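Local coordinates for protein virulence factor (PDB 2W3Y) that serves as an S-palmitoylated virulence factor of a bacterial pathogen of Drosophila and binds to lipid vesicles, at residues A[27-32]-A[249-254]; A[67-72]-A[245-250]; A[76-81]-A[92-97]. All blocks are in the same frame, centred on the assembly; numbering follows the deposited sequence.

Interaction 1: A[27-32]-A[249-254]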
# COMPACT_ATOMS: atom_id res chain seq x y z
N ASN A 27 12.28 -20.49 5.87
CA ASN A 27 11.94 -20.78 7.26
C ASN A 27 12.54 -19.77 8.25
O ASN A 27 12.27 -19.83 9.45
CB ASN A 27 12.38 -22.20 7.63
CG ASN A 27 13.64 -22.63 6.89
OD1 ASN A 27 14.76 -22.44 7.38
ND2 ASN A 27 13.47 -23.19 5.69
N GLU A 28 13.34 -18.84 7.72
CA GLU A 28 14.03 -17.81 8.51
C GLU A 28 13.53 -16.36 8.28
O GLU A 28 13.73 -15.49 9.14
CB GLU A 28 15.55 -17.88 8.26
CG GLU A 28 16.29 -18.93 9.09
CD GLU A 28 16.88 -18.37 10.39
OE1 GLU A 28 16.23 -17.51 11.04
OE2 GLU A 28 17.99 -18.80 10.78
N THR A 29 12.91 -16.11 7.12
CA THR A 29 12.26 -14.82 6.83
C THR A 29 11.19 -14.51 7.88
O THR A 29 10.61 -15.43 8.48
CB THR A 29 11.58 -14.78 5.44
OG1 THR A 29 10.87 -16.01 5.22
CG2 THR A 29 12.61 -14.58 4.33
N PHE A 30 10.93 -13.23 8.10
CA PHE A 30 10.03 -12.82 9.17
C PHE A 30 8.55 -12.85 8.76
O PHE A 30 8.20 -12.41 7.68
CB PHE A 30 10.45 -11.48 9.73
CG PHE A 30 11.87 -11.47 10.26
CD1 PHE A 30 12.20 -12.19 11.41
CD2 PHE A 30 12.87 -10.78 9.59
CE1 PHE A 30 13.52 -12.20 11.90
CE2 PHE A 30 14.19 -10.77 10.07
CZ PHE A 30 14.52 -11.49 11.22
N ASP A 31 7.71 -13.40 9.64
CA ASP A 31 6.25 -13.41 9.43
C ASP A 31 5.71 -11.99 9.24
O ASP A 31 6.18 -11.05 9.89
CB ASP A 31 5.55 -14.07 10.61
CG ASP A 31 5.82 -15.56 10.70
OD1 ASP A 31 6.22 -16.16 9.67
OD2 ASP A 31 5.63 -16.14 11.80
N ILE A 32 4.72 -11.83 8.36
CA ILE A 32 4.08 -10.54 8.15
C ILE A 32 2.70 -10.53 8.77
O ILE A 32 2.19 -11.58 9.18
CB ILE A 32 4.05 -10.10 6.65
CG1 ILE A 32 3.14 -11.02 5.81
CG2 ILE A 32 5.50 -9.99 6.11
CD1 ILE A 32 2.79 -10.48 4.41
N LYS A 249 18.57 -8.33 5.08
CA LYS A 249 18.63 -8.63 6.51
C LYS A 249 17.25 -8.75 7.20
O LYS A 249 17.06 -9.58 8.10
CB LYS A 249 19.49 -7.57 7.22
CG LYS A 249 19.89 -7.93 8.65
CD LYS A 249 20.92 -6.94 9.22
CE LYS A 249 21.05 -7.07 10.74
NZ LYS A 249 21.83 -5.93 11.34
N TYR A 250 16.29 -7.94 6.77
CA TYR A 250 15.03 -7.82 7.49
C TYR A 250 13.83 -8.31 6.67
O TYR A 250 12.68 -8.02 7.02
CB TYR A 250 14.85 -6.37 7.96
CG TYR A 250 15.93 -5.94 8.94
CD1 TYR A 250 16.00 -6.51 10.22
CD2 TYR A 250 16.89 -4.99 8.60
CE1 TYR A 250 16.99 -6.14 11.13
CE2 TYR A 250 17.89 -4.61 9.51
CZ TYR A 250 17.93 -5.20 10.76
OH TYR A 250 18.89 -4.84 11.68
N GLU A 251 14.13 -9.08 5.63
CA GLU A 251 13.15 -9.60 4.66
C GLU A 251 11.91 -10.23 5.30
O GLU A 251 12.02 -11.13 6.12
CB GLU A 251 13.80 -10.62 3.71
CG GLU A 251 12.89 -11.04 2.55
CD GLU A 251 13.53 -12.04 1.60
OE1 GLU A 251 12.75 -12.80 0.97
OE2 GLU A 251 14.78 -12.07 1.49
N GLY A 252 10.73 -9.77 4.91
CA GLY A 252 9.48 -10.41 5.32
C GLY A 252 9.05 -11.44 4.28
O GLY A 252 9.53 -11.42 3.15
N LYS A 253 8.16 -12.34 4.66
CA LYS A 253 7.48 -13.23 3.71
C LYS A 253 6.86 -12.41 2.58
O LYS A 253 6.44 -11.28 2.78
CB LYS A 253 6.37 -14.01 4.43
CG LYS A 253 6.72 -15.45 4.78
CD LYS A 253 7.58 -15.55 6.00
CE LYS A 253 7.74 -17.02 6.38
NZ LYS A 253 8.94 -17.25 7.22
N ALA A 254 6.82 -12.98 1.38
CA ALA A 254 6.28 -12.30 0.20
C ALA A 254 4.82 -11.84 0.39
O ALA A 254 3.94 -12.65 0.70
CB ALA A 254 6.42 -13.18 -1.05
O HOH W 1 8.82 -18.14 9.94
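The ring of Phe30 turns its edge to the backbone carbonyls of Lys249 and Tyr250: CE2 lies 3.7 Å from Lys249 O, close to the ring plane, and CD2 approaches Tyr250 O in the same way. Such contacts set the slightly positive ring hydrogens against carbonyl oxygens. One ring face carries the carbonyl oxygen of Glu28, offset toward the rim, and the ring also stacks with that of His18. The Tyr250 ring has CG of its neighbour Lys249 over the centre of one face, while its hydroxyl is hydrogen-bonded to Asp11. Beside these rings the two backbones meet at Phe30 and Gly252. Phe30 N donates to Glu251 O, and Phe30 O receives Lys253 N at 3.0 Å. The same Phe30 O also takes a CA-H...O contact from Gly252 CA at 3.3 Å. Farther along, CG2 of Ile32 packs on Lys253 O. Lys253 bends at chi2 (79°) and carries its amine back over residues 29-31. NZ binds Thr29 O at 2.8 Å, coming from above the carbonyl plane, and Thr29 OG1 at 3.0 Å; Ser26 O is a further acceptor. Asp31 runs alongside the lysine, its OD1 3.8 Å from Lys253 NZ in a long salt bridge that a water spans as well. The ammonium thus has several oxygen partners, which would be expected to stabilise its charge. CG2 of Thr29 rests against the extended side chain of Glu251. Paired backbone bonds about Phe30 and Gly252 make this an isolated beta bridge, joining the loop after helix 9-18 to the chain leaving helix 237-250 at the protein surface.

Interaction 2: A[67-72]-A[245-250]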
# COMPACT_ATOMS: atom_id res chain seq x y z
N MET A 67 9.79 -2.17 -3.93
CA MET A 67 8.71 -1.64 -3.10
C MET A 67 7.94 -2.75 -2.37
O MET A 67 7.60 -2.59 -1.19
CB MET A 67 7.77 -0.74 -3.92
CG MET A 67 8.35 0.65 -4.29
SD MET A 67 8.91 1.72 -2.93
CE MET A 67 10.62 1.27 -2.68
N GLU A 68 7.69 -3.88 -3.05
CA GLU A 68 7.03 -5.04 -2.40
C GLU A 68 7.88 -5.57 -1.22
O GLU A 68 7.34 -6.00 -0.19
CB GLU A 68 6.70 -6.16 -3.39
CG GLU A 68 5.67 -5.76 -4.47
CD GLU A 68 4.96 -6.93 -5.16
OE1 GLU A 68 5.24 -8.12 -4.86
OE2 GLU A 68 4.07 -6.65 -6.01
N ARG A 69 9.19 -5.52 -1.38
CA ARG A 69 10.12 -5.92 -0.33
C ARG A 69 10.09 -4.96 0.86
O ARG A 69 10.12 -5.41 2.01
CB ARG A 69 11.54 -6.06 -0.88
CG ARG A 69 11.70 -7.27 -1.82
CD ARG A 69 13.12 -7.36 -2.35
NE ARG A 69 13.98 -8.02 -1.36
CZ ARG A 69 15.30 -8.15 -1.44
NH1 ARG A 69 15.97 -7.66 -2.48
NH2 ARG A 69 15.95 -8.77 -0.46
N PHE A 70 10.05 -3.66 0.57
CA PHE A 70 9.89 -2.62 1.60
C PHE A 70 8.56 -2.75 2.36
O PHE A 70 8.52 -2.64 3.60
CB PHE A 70 10.04 -1.21 1.01
CG PHE A 70 11.47 -0.68 1.01
CD1 PHE A 70 12.12 -0.41 2.21
CD2 PHE A 70 12.13 -0.42 -0.19
CE1 PHE A 70 13.43 0.09 2.22
CE2 PHE A 70 13.44 0.08 -0.21
CZ PHE A 70 14.09 0.33 0.99
N VAL A 71 7.48 -3.02 1.63
CA VAL A 71 6.17 -3.26 2.25
C VAL A 71 6.21 -4.46 3.21
O VAL A 71 5.72 -4.35 4.35
CB VAL A 71 4.99 -3.36 1.18
CG1 VAL A 71 3.67 -3.81 1.84
CG2 VAL A 71 4.81 -2.03 0.46
N ALA A 72 6.80 -5.58 2.76
CA ALA A 72 6.93 -6.79 3.61
C ALA A 72 7.88 -6.56 4.81
O ALA A 72 7.60 -7.04 5.92
CB ALA A 72 7.40 -8.01 2.78
N ASN A 245 21.39 -4.58 1.25
CA ASN A 245 21.78 -5.23 2.49
C ASN A 245 20.68 -5.17 3.55
O ASN A 245 20.40 -6.15 4.24
CB ASN A 245 23.08 -4.63 3.07
CG ASN A 245 24.34 -5.03 2.28
OD1 ASN A 245 24.39 -6.08 1.63
ND2 ASN A 245 25.36 -4.18 2.34
N PHE A 246 20.08 -3.99 3.69
CA PHE A 246 18.98 -3.79 4.64
C PHE A 246 17.79 -4.70 4.29
O PHE A 246 17.26 -5.41 5.15
CB PHE A 246 18.57 -2.32 4.64
CG PHE A 246 17.36 -2.03 5.49
CD1 PHE A 246 17.51 -1.74 6.85
CD2 PHE A 246 16.09 -2.02 4.93
CE1 PHE A 246 16.41 -1.47 7.65
CE2 PHE A 246 14.97 -1.75 5.72
CZ PHE A 246 15.13 -1.48 7.09
N LEU A 247 17.39 -4.66 3.03
CA LEU A 247 16.29 -5.51 2.55
C LEU A 247 16.56 -7.01 2.74
O LEU A 247 15.67 -7.76 3.16
CB LEU A 247 15.94 -5.18 1.09
CG LEU A 247 15.30 -3.81 0.78
CD1 LEU A 247 14.88 -3.78 -0.66
CD2 LEU A 247 14.09 -3.49 1.69
N ASP A 248 17.80 -7.44 2.47
CA ASP A 248 18.23 -8.82 2.71
C ASP A 248 18.18 -9.24 4.19
O ASP A 248 17.77 -10.35 4.52
CB ASP A 248 19.62 -9.06 2.10
CG ASP A 248 19.57 -9.30 0.59
OD1 ASP A 248 18.46 -9.57 0.07
OD2 ASP A 248 20.64 -9.23 -0.07
N LYS A 249 18.57 -8.33 5.08
CA LYS A 249 18.63 -8.63 6.51
C LYS A 249 17.25 -8.75 7.20
O LYS A 249 17.06 -9.58 8.10
CB LYS A 249 19.49 -7.57 7.22
CG LYS A 249 19.89 -7.93 8.65
CD LYS A 249 20.92 -6.94 9.22
CE LYS A 249 21.05 -7.07 10.74
NZ LYS A 249 21.83 -5.93 11.34
N TYR A 250 16.29 -7.94 6.77
CA TYR A 250 15.03 -7.82 7.49
C TYR A 250 13.83 -8.31 6.67
O TYR A 250 12.68 -8.02 7.02
CB TYR A 250 14.85 -6.37 7.96
CG TYR A 250 15.93 -5.94 8.94
CD1 TYR A 250 16.00 -6.51 10.22
CD2 TYR A 250 16.89 -4.99 8.60
CE1 TYR A 250 16.99 -6.14 11.13
CE2 TYR A 250 17.89 -4.61 9.51
CZ TYR A 250 17.93 -5.20 10.76
OH TYR A 250 18.89 -4.84 11.68
O HOH W 2 13.50 -7.77 1.74
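Leu247 reaches from helix 237-250 between Arg69 and Phe70 of helix 57-81. Its CB lies over the centre of one face of the Arg69 guanidinium, 3.9 Å from NH2. Beyond CG the two methyls part: CD1 touches Arg69 CB and Phe70 CE2, while CD2 sits above the centre of the Phe70 ring. That CH-pi contact measures 3.6 Å from CD2 to the centroid of the Phe70 ring, only 10° off the normal. Phe70 CE1 also meets Phe246 CE2 at 4.2 Å, and both phenylalanines go on to pack against Phe105. A bend at chi3 turns the Arg69 guanidinium across Leu247 toward Asp248. Its NH2 then forms a salt bridge with Asp248 OD1 at 2.7 Å, on the anti side of the carboxylate and tilted out of its plane; the oxygen lies in the guanidinium plane, although the two planar groups are turned 41° apart. A water hydrogen-bonded to Leu247 O is also reached, weakly, by Arg69 NE. The helix segments cross at 46° with axes 10.1 Å apart. Apolar packing thus fills the buried side of the crossing, and one charged pair ties the helices together beside it, which would help to hold the guanidinium over Leu247.

Interaction 3: A[76-81]-A[92-97]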
# COMPACT_ATOMS: atom_id res chain seq x y z
N ALA A 76 6.54 -6.94 8.63
CA ALA A 76 7.21 -7.89 9.53
C ALA A 76 7.66 -7.26 10.87
O ALA A 76 7.49 -7.88 11.93
CB ALA A 76 8.36 -8.60 8.83
N ALA A 77 8.16 -6.02 10.80
CA ALA A 77 8.49 -5.21 11.99
C ALA A 77 7.27 -4.96 12.88
O ALA A 77 7.33 -5.13 14.10
CB ALA A 77 9.13 -3.88 11.58
N VAL A 78 6.15 -4.59 12.25
CA VAL A 78 4.88 -4.37 12.93
C VAL A 78 4.39 -5.63 13.63
O VAL A 78 4.00 -5.57 14.79
CB VAL A 78 3.77 -3.86 11.95
CG1 VAL A 78 2.37 -3.98 12.61
CG2 VAL A 78 4.05 -2.44 11.52
N ASN A 79 4.39 -6.75 12.90
CA ASN A 79 4.00 -8.05 13.41
C ASN A 79 4.77 -8.47 14.67
O ASN A 79 4.17 -8.96 15.64
CB ASN A 79 4.21 -9.11 12.32
CG ASN A 79 3.62 -10.45 12.70
OD1 ASN A 79 2.40 -10.57 12.86
ND2 ASN A 79 4.47 -11.45 12.86
N LYS A 80 6.08 -8.28 14.63
CA LYS A 80 6.95 -8.49 15.77
C LYS A 80 6.70 -7.46 16.89
O LYS A 80 6.54 -7.83 18.06
CB LYS A 80 8.42 -8.45 15.33
CG LYS A 80 9.43 -8.88 16.41
CD LYS A 80 9.04 -10.22 17.06
CE LYS A 80 9.98 -10.56 18.22
NZ LYS A 80 11.34 -10.93 17.73
N LYS A 81 6.64 -6.18 16.53
CA LYS A 81 6.51 -5.10 17.52
C LYS A 81 5.17 -5.09 18.25
O LYS A 81 5.12 -4.74 19.43
CB LYS A 81 6.79 -3.73 16.87
CG LYS A 81 6.73 -2.51 17.81
CD LYS A 81 7.26 -1.27 17.09
CE LYS A 81 6.99 0.02 17.90
NZ LYS A 81 7.70 -0.00 19.21
N ASP A 92 -1.09 3.44 14.23
CA ASP A 92 -0.01 4.19 14.87
C ASP A 92 1.31 3.41 14.93
O ASP A 92 2.37 4.00 14.84
CB ASP A 92 -0.43 4.73 16.25
CG ASP A 92 -1.38 5.95 16.15
OD1 ASP A 92 -2.28 6.08 17.02
OD2 ASP A 92 -1.23 6.79 15.21
N ILE A 93 1.24 2.08 15.05
CA ILE A 93 2.44 1.22 15.01
C ILE A 93 3.07 1.14 13.60
O ILE A 93 4.31 1.20 13.46
CB ILE A 93 2.16 -0.18 15.58
CG1 ILE A 93 1.74 -0.06 17.06
CG2 ILE A 93 3.37 -1.09 15.40
CD1 ILE A 93 1.15 -1.33 17.65
N TRP A 94 2.22 1.01 12.58
CA TRP A 94 2.63 1.15 11.17
C TRP A 94 3.28 2.51 10.88
O TRP A 94 4.29 2.60 10.17
CB TRP A 94 1.42 0.93 10.23
CG TRP A 94 0.93 -0.50 10.18
CD1 TRP A 94 0.11 -1.12 11.09
CD2 TRP A 94 1.22 -1.48 9.17
NE1 TRP A 94 -0.11 -2.43 10.71
CE2 TRP A 94 0.56 -2.68 9.54
CE3 TRP A 94 1.99 -1.47 8.00
CZ2 TRP A 94 0.64 -3.86 8.77
CZ3 TRP A 94 2.07 -2.63 7.23
CH2 TRP A 94 1.39 -3.81 7.62
N LYS A 95 2.70 3.59 11.42
CA LYS A 95 3.28 4.91 11.25
C LYS A 95 4.67 5.05 11.91
O LYS A 95 5.60 5.61 11.30
CB LYS A 95 2.31 6.00 11.72
CG LYS A 95 2.79 7.44 11.47
CD LYS A 95 1.74 8.47 11.90
CE LYS A 95 1.65 8.59 13.41
NZ LYS A 95 0.58 9.56 13.85
N GLU A 96 4.82 4.54 13.13
CA GLU A 96 6.12 4.55 13.85
C GLU A 96 7.23 3.87 13.03
O GLU A 96 8.35 4.39 12.93
CB GLU A 96 5.97 3.87 15.22
CG GLU A 96 7.26 3.72 16.08
CD GLU A 96 7.66 4.99 16.85
OE1 GLU A 96 7.04 6.07 16.61
OE2 GLU A 96 8.58 4.91 17.70
N VAL A 97 6.90 2.75 12.41
CA VAL A 97 7.87 1.95 11.64
C VAL A 97 8.21 2.63 10.30
O VAL A 97 9.39 2.68 9.90
CB VAL A 97 7.37 0.48 11.46
CG1 VAL A 97 8.19 -0.28 10.41
CG2 VAL A 97 7.38 -0.29 12.82
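This is an almost wholly apolar helix-to-helix contact, in which the C-terminal end of helix 57-81 packs on the start of the next helix, 91-105. The segments run at 125° to each other, their axes 9.5 Å apart at closest approach, as two helices joined by a short loop. Val78 is central. Its two methyls lie over one face of the Trp94 indole: CG2 stands 3.9 Å from the centroid of the five-membered ring, 12° off the normal, and CG1 is 3.5 Å from Trp94 NE1. With CG1 anti to the backbone N (chi1 166°), Val78 spreads both branches across the indole, and CG1 still touches Ile93 CG2 at 4.1 Å. Val78 CG2 also meets Val97 CG2, and Ala77 CB presses on Val97 CG1 at 3.9 Å. At the outer margin the long aliphatic part of Lys81 lies near Ile93 and Val97, and its CE comes 4.1 Å from Glu96 CG. Lys81 NZ and Glu96 OE2 remain 5.2 Å apart, so any attraction between their charges acts at long range. The Trp94 N-H is used elsewhere, bonded to Lys88 O in the connecting loop, while the indole also touches Leu169 and Val42 of the sheet. With no hydrogen bond between the segments, cohesion here probably comes chiefly from dispersion and the burial of methyl groups and indole.

How the interactions relate
Helix 57-81 links the three contacts: interactions 2 and 3 use successive parts of it, and residues 27-32 and 249-254 of interaction 1 lie against it too. Interactions 1 and 2 have centres about 9 Å apart and share Lys249 and Tyr250; interaction 3 lies about 14 Å from each. Between the first two, Lys253 O touches Ala72 CB at 3.4 Å; separately, Phe30 CB of interaction 1 touches Ala76 CB of interaction 3. Along the chain the contacts are nested, 76-81 with 92-97 falling inside the loops closed by the other two. Early and late parts of the chain are thereby gathered on one helix beside the sheet.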